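Local coordinates for putative endonuclease/exonuclease/phosphatase family protein (Bacteroides thetaiotaomicron, PDB 3MPR) that probably acts as a metal-dependent nuclease of the endonuclease/exonuclease/phosphatase family, with the DNase I-like fold, at residues W28-Q40 with Q56-D68. Sequence-based numbering, arbitrary orientation.
Sequences WGQRYPVIAQMVQ and QLKDMKEALPGYD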
loop_
_atom_site.group_PDB
_atom_site.type_symbol
_atom_site.label_atom_id
_atom_site.label_comp_id
_atom_site.label_asym_id
_atom_site.label_seq_id
_atom_site.Cartn_x
_atom_site.Cartn_y
_atom_site.Cartn_z
ATOM N N TRP A 28 -20.329 9.344 -3.116
ATOM C CA TRP A 28 -19.886 8.226 -3.939
ATOM C C TRP A 28 -19.118 8.676 -5.172
ATOM O O TRP A 28 -18.047 8.146 -5.462
ATOM C CB TRP A 28 -21.081 7.354 -4.346
ATOM C CG TRP A 28 -20.759 6.244 -5.324
ATOM C CD1 TRP A 28 -21.187 6.148 -6.623
ATOM C CD2 TRP A 28 -19.942 5.093 -5.087
ATOM N NE1 TRP A 28 -20.689 5.001 -7.203
ATOM C CE2 TRP A 28 -19.929 4.335 -6.275
ATOM C CE3 TRP A 28 -19.231 4.619 -3.977
ATOM C CZ2 TRP A 28 -19.224 3.134 -6.389
ATOM C CZ3 TRP A 28 -18.530 3.430 -4.095
ATOM C CH2 TRP A 28 -18.529 2.702 -5.287
ATOM N N GLY A 29 -19.653 9.657 -5.899
ATOM C CA GLY A 29 -19.058 10.053 -7.161
ATOM C C GLY A 29 -17.641 10.577 -7.029
ATOM O O GLY A 29 -16.813 10.397 -7.917
ATOM N N GLN A 30 -17.363 11.216 -5.901
ATOM C CA GLN A 30 -16.033 11.723 -5.597
ATOM C C GLN A 30 -15.099 10.611 -5.088
ATOM O O GLN A 30 -13.902 10.611 -5.378
ATOM C CB GLN A 30 -16.169 12.845 -4.561
ATOM C CG GLN A 30 -14.874 13.373 -3.988
ATOM C CD GLN A 30 -15.086 14.588 -3.099
ATOM O OE1 GLN A 30 -15.357 15.680 -3.591
ATOM N NE2 GLN A 30 -14.954 14.404 -1.786
ATOM N N ARG A 31 -15.663 9.653 -4.357
ATOM C CA ARG A 31 -14.880 8.637 -3.636
ATOM C C ARG A 31 -14.444 7.477 -4.502
ATOM O O ARG A 31 -13.317 7.001 -4.394
ATOM C CB ARG A 31 -15.710 8.012 -2.504
ATOM C CG ARG A 31 -16.096 8.939 -1.392
ATOM C CD ARG A 31 -16.626 8.167 -0.191
ATOM N NE ARG A 31 -17.946 7.560 -0.373
ATOM C CZ ARG A 31 -18.147 6.256 -0.557
ATOM N NH1 ARG A 31 -17.103 5.418 -0.618
ATOM N NH2 ARG A 31 -19.392 5.789 -0.679
ATOM N N TYR A 32 -15.360 6.978 -5.328
ATOM C CA TYR A 32 -15.126 5.698 -5.985
ATOM C C TYR A 32 -13.949 5.657 -6.964
ATOM O O TYR A 32 -13.297 4.626 -7.094
ATOM C CB TYR A 32 -16.427 5.106 -6.574
ATOM C CG TYR A 32 -16.749 5.447 -8.018
ATOM C CD1 TYR A 32 -16.059 4.861 -9.065
ATOM C CD2 TYR A 32 -17.783 6.328 -8.323
ATOM C CE1 TYR A 32 -16.367 5.164 -10.390
ATOM C CE2 TYR A 32 -18.092 6.642 -9.627
ATOM C CZ TYR A 32 -17.391 6.059 -10.656
ATOM O OH TYR A 32 -17.722 6.372 -11.953
ATOM N N PRO A 33 -13.651 6.780 -7.639
ATOM C CA PRO A 33 -12.468 6.720 -8.495
ATOM C C PRO A 33 -11.202 6.447 -7.674
ATOM O O PRO A 33 -10.306 5.764 -8.159
ATOM C CB PRO A 33 -12.426 8.111 -9.130
ATOM C CG PRO A 33 -13.887 8.542 -9.154
ATOM C CD PRO A 33 -14.408 8.031 -7.825
ATOM N N VAL A 34 -11.144 6.952 -6.444
ATOM C CA VAL A 34 -10.008 6.671 -5.545
ATOM C C VAL A 34 -10.013 5.208 -5.082
ATOM O O VAL A 34 -8.975 4.534 -5.086
ATOM C CB VAL A 34 -10.027 7.616 -4.319
ATOM C CG1 VAL A 34 -8.795 7.390 -3.437
ATOM C CG2 VAL A 34 -10.083 9.075 -4.780
ATOM N N ILE A 35 -11.181 4.716 -4.677
ATOM C CA ILE A 35 -11.340 3.295 -4.365
ATOM C C ILE A 35 -10.793 2.420 -5.501
ATOM O O ILE A 35 -10.027 1.490 -5.257
ATOM C CB ILE A 35 -12.820 2.938 -4.082
ATOM C CG1 ILE A 35 -13.308 3.628 -2.808
ATOM C CG2 ILE A 35 -13.020 1.409 -4.007
ATOM C CD1 ILE A 35 -14.822 3.482 -2.550
ATOM N N ALA A 36 -11.173 2.722 -6.742
ATOM C CA ALA A 36 -10.717 1.925 -7.885
ATOM C C ALA A 36 -9.204 2.001 -8.042
ATOM O O ALA A 36 -8.553 0.984 -8.264
ATOM C CB ALA A 36 -11.413 2.351 -9.189
ATOM N N GLN A 37 -8.640 3.200 -7.923
ATOM C CA GLN A 37 -7.180 3.328 -7.918
ATOM C C GLN A 37 -6.502 2.468 -6.845
ATOM O O GLN A 37 -5.458 1.872 -7.102
ATOM C CB GLN A 37 -6.737 4.789 -7.798
ATOM C CG GLN A 37 -6.855 5.577 -9.114
ATOM C CD GLN A 37 -5.642 6.454 -9.373
ATOM O OE1 GLN A 37 -5.544 7.559 -8.840
ATOM N NE2 GLN A 37 -4.694 5.952 -10.176
HETATM N N MSE A 38 -7.073 2.400 -5.645
HETATM C CA MSE A 38 -6.461 1.570 -4.594
HETATM C C MSE A 38 -6.457 0.089 -4.964
HETATM O O MSE A 38 -5.466 -0.613 -4.748
HETATM C CB MSE A 38 -7.175 1.748 -3.262
HETATM C CG MSE A 38 -7.085 3.152 -2.697
HETATM SE SE MSE A 38 -7.823 3.228 -0.892
HETATM C CE MSE A 38 -6.555 2.048 -0.022
ATOM N N VAL A 39 -7.581 -0.386 -5.493
ATOM C CA VAL A 39 -7.699 -1.768 -5.959
ATOM C C VAL A 39 -6.615 -2.089 -6.986
ATOM O O VAL A 39 -5.986 -3.153 -6.952
ATOM C CB VAL A 39 -9.083 -2.003 -6.618
ATOM C CG1 VAL A 39 -9.147 -3.369 -7.283
ATOM C CG2 VAL A 39 -10.203 -1.856 -5.587
ATOM N N GLN A 40 -6.393 -1.162 -7.904
ATOM C CA GLN A 40 -5.412 -1.369 -8.950
ATOM C C GLN A 40 -4.002 -1.281 -8.400
ATOM O O GLN A 40 -3.186 -2.176 -8.624
ATOM C CB GLN A 40 -5.625 -0.343 -10.068
ATOM C CG GLN A 40 -6.962 -0.515 -10.771
ATOM C CD GLN A 40 -7.233 0.576 -11.790
ATOM O OE1 GLN A 40 -7.061 1.766 -11.508
ATOM N NE2 GLN A 40 -7.648 0.177 -12.982
ATOM N N GLN A 56 -23.615 1.365 -8.244
ATOM C CA GLN A 56 -22.247 1.455 -7.743
ATOM C C GLN A 56 -21.364 0.320 -8.273
ATOM O O GLN A 56 -20.174 0.515 -8.538
ATOM C CB GLN A 56 -22.257 1.410 -6.218
ATOM C CG GLN A 56 -22.935 2.597 -5.561
ATOM C CD GLN A 56 -22.895 2.485 -4.065
ATOM O OE1 GLN A 56 -21.874 2.776 -3.437
ATOM N NE2 GLN A 56 -23.991 2.035 -3.479
ATOM N N LEU A 57 -21.935 -0.875 -8.404
ATOM C CA LEU A 57 -21.187 -2.003 -8.962
ATOM C C LEU A 57 -20.802 -1.718 -10.406
ATOM O O LEU A 57 -19.686 -2.023 -10.834
ATOM C CB LEU A 57 -22.005 -3.296 -8.864
ATOM C CG LEU A 57 -22.304 -3.780 -7.437
ATOM C CD1 LEU A 57 -23.215 -4.995 -7.491
ATOM C CD2 LEU A 57 -20.996 -4.119 -6.696
ATOM N N LYS A 58 -21.729 -1.128 -11.164
ATOM C CA LYS A 58 -21.460 -0.818 -12.570
ATOM C C LYS A 58 -20.367 0.245 -12.706
ATOM O O LYS A 58 -19.517 0.168 -13.587
ATOM C CB LYS A 58 -22.751 -0.376 -13.271
ATOM C CG LYS A 58 -23.656 -1.563 -13.582
ATOM C CD LYS A 58 -24.998 -1.121 -14.128
ATOM C CE LYS A 58 -25.886 -2.326 -14.423
ATOM N NZ LYS A 58 -27.241 -1.848 -14.840
ATOM N N ASP A 59 -20.402 1.235 -11.825
ATOM C CA ASP A 59 -19.357 2.255 -11.774
ATOM C C ASP A 59 -18.002 1.623 -11.497
ATOM O O ASP A 59 -16.991 1.973 -12.115
ATOM C CB ASP A 59 -19.632 3.259 -10.652
ATOM C CG ASP A 59 -20.899 4.051 -10.867
ATOM O OD1 ASP A 59 -21.384 4.089 -12.016
ATOM O OD2 ASP A 59 -21.397 4.638 -9.879
HETATM N N MSE A 60 -17.972 0.703 -10.543
HETATM C CA MSE A 60 -16.699 0.097 -10.157
HETATM C C MSE A 60 -16.145 -0.742 -11.292
HETATM O O MSE A 60 -14.966 -0.655 -11.612
HETATM C CB MSE A 60 -16.839 -0.734 -8.873
HETATM C CG MSE A 60 -17.031 0.107 -7.616
HETATM SE SE MSE A 60 -15.418 1.181 -7.210
HETATM C CE MSE A 60 -14.117 -0.258 -7.253
ATOM N N LYS A 61 -16.991 -1.552 -11.920
ATOM C CA LYS A 61 -16.520 -2.342 -13.052
ATOM C C LYS A 61 -16.006 -1.426 -14.177
ATOM O O LYS A 61 -14.965 -1.685 -14.773
ATOM C CB LYS A 61 -17.617 -3.289 -13.551
ATOM C CG LYS A 61 -17.196 -4.156 -14.722
ATOM C CD LYS A 61 -18.248 -5.221 -15.029
ATOM C CE LYS A 61 -17.829 -6.072 -16.210
ATOM N NZ LYS A 61 -18.926 -7.019 -16.583
ATOM N N GLU A 62 -16.719 -0.342 -14.455
ATOM C CA GLU A 62 -16.240 0.585 -15.477
ATOM C C GLU A 62 -14.862 1.124 -15.091
ATOM O O GLU A 62 -13.990 1.279 -15.942
ATOM C CB GLU A 62 -17.231 1.730 -15.696
ATOM C CG GLU A 62 -16.719 2.822 -16.634
ATOM C CD GLU A 62 -17.718 3.947 -16.797
ATOM O OE1 GLU A 62 -18.052 4.600 -15.789
ATOM O OE2 GLU A 62 -18.179 4.178 -17.932
ATOM N N ALA A 63 -14.665 1.386 -13.801
ATOM C CA ALA A 63 -13.395 1.931 -13.322
ATOM C C ALA A 63 -12.316 0.868 -13.205
ATOM O O ALA A 63 -11.158 1.194 -12.943
ATOM C CB ALA A 63 -13.581 2.626 -11.975
ATOM N N LEU A 64 -12.693 -0.399 -13.386
ATOM C CA LEU A 64 -11.761 -1.511 -13.193
ATOM C C LEU A 64 -11.672 -2.429 -14.409
ATOM O O LEU A 64 -12.157 -3.551 -14.374
ATOM C CB LEU A 64 -12.135 -2.327 -11.954
ATOM C CG LEU A 64 -11.924 -1.638 -10.599
ATOM C CD1 LEU A 64 -12.467 -2.525 -9.480
ATOM C CD2 LEU A 64 -10.450 -1.322 -10.371
ATOM N N PRO A 65 -11.041 -1.946 -15.491
ATOM C CA PRO A 65 -10.862 -2.773 -16.684
ATOM C C PRO A 65 -10.200 -4.062 -16.276
ATOM O O PRO A 65 -9.221 -4.026 -15.523
ATOM C CB PRO A 65 -9.890 -1.953 -17.534
ATOM C CG PRO A 65 -10.138 -0.538 -17.118
ATOM C CD PRO A 65 -10.468 -0.597 -15.654
ATOM N N GLY A 66 -10.733 -5.185 -16.741
ATOM C CA GLY A 66 -10.146 -6.473 -16.429
ATOM C C GLY A 66 -10.769 -7.173 -15.233
ATOM O O GLY A 66 -10.415 -8.311 -14.946
ATOM N N TYR A 67 -11.677 -6.495 -14.529
ATOM C CA TYR A 67 -12.407 -7.109 -13.420
ATOM C C TYR A 67 -13.850 -7.418 -13.802
ATOM O O TYR A 67 -14.458 -6.683 -14.575
ATOM C CB TYR A 67 -12.421 -6.182 -12.199
ATOM C CG TYR A 67 -11.104 -6.111 -11.448
ATOM C CD1 TYR A 67 -10.896 -6.856 -10.286
ATOM C CD2 TYR A 67 -10.076 -5.277 -11.886
ATOM C CE1 TYR A 67 -9.668 -6.788 -9.597
ATOM C CE2 TYR A 67 -8.866 -5.194 -11.204
ATOM C CZ TYR A 67 -8.668 -5.956 -10.062
ATOM O OH TYR A 67 -7.458 -5.867 -9.398
ATOM N N ASP A 68 -14.398 -8.505 -13.263
ATOM C CA ASP A 68 -15.849 -8.672 -13.278
ATOM C C ASP A 68 -16.321 -8.820 -11.840
ATOM O O ASP A 68 -15.501 -8.874 -10.922
ATOM C CB ASP A 68 -16.251 -9.898 -14.086
ATOM C CG ASP A 68 -17.598 -9.720 -14.790
ATOM O OD1 ASP A 68 -18.472 -8.958 -14.290
ATOM O OD2 ASP A 68 -17.777 -10.349 -15.852
HETATM O O HOH W 1 -16.793 4.423 -13.509
HETATM O O HOH W 2 -9.264 3.302 -12.097
#
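Trp28 opens the packing of helix 28-41 against helix 54-63, two helices that lie side by side on one sheet of the DNase I-like fold, the axes of their short segments 9.6 Å apart at closest approach and inclined at 47°. The first torsion of Trp28 (chi1 174°) sets CG beside the carbonyl carbon and swings the indole across to helix 54-63, where it is held on a face and along its rim. CG of Gln56 makes a CH-pi contact 3.7 Å from the centroid of the five-membered ring, while NE1 gives a nearly straight hydrogen bond of 2.8 Å to Asp59 OD2. That oxygen lies in the indole plane and accepts through its anti lone pair, and ring and carboxylate lie nearly coplanar, 24° apart. The Gln56 side chain is about 6 Å from that of Glu51, a magnesium ligand of this protein, although the metal is not bound to this chain. Tyr32 CB lies over the rim of the opposite indole face; its own ring takes Asp59 CB over one face, with Pro33 CD on the other. A water accepts from Tyr32 OH and donates to Asp59 O and Glu62 OE1, tying the phenol to the helix backbone. Met60, a selenomethionine, is the knob in a hole formed by Trp28, Tyr32, Ile35 and Ala36: its bent chain brings SE obliquely beside both aromatic rings and puts CE 3.8 Å from Ile35 CG2. Ala36 allows the close approach farther along, its CB 3.5 Å from Ala63 CB. Val39 CG1 leans on Leu64 CD2 and on the phenol of Tyr67, whose OH bonds to Phe44 O. Gln40 lays CG against Leu64 CD2; its OE1 bonds to Tyr206 of the second subunit and also receives a water, 2.7 Å away, which donates a second bond to Ala63 O.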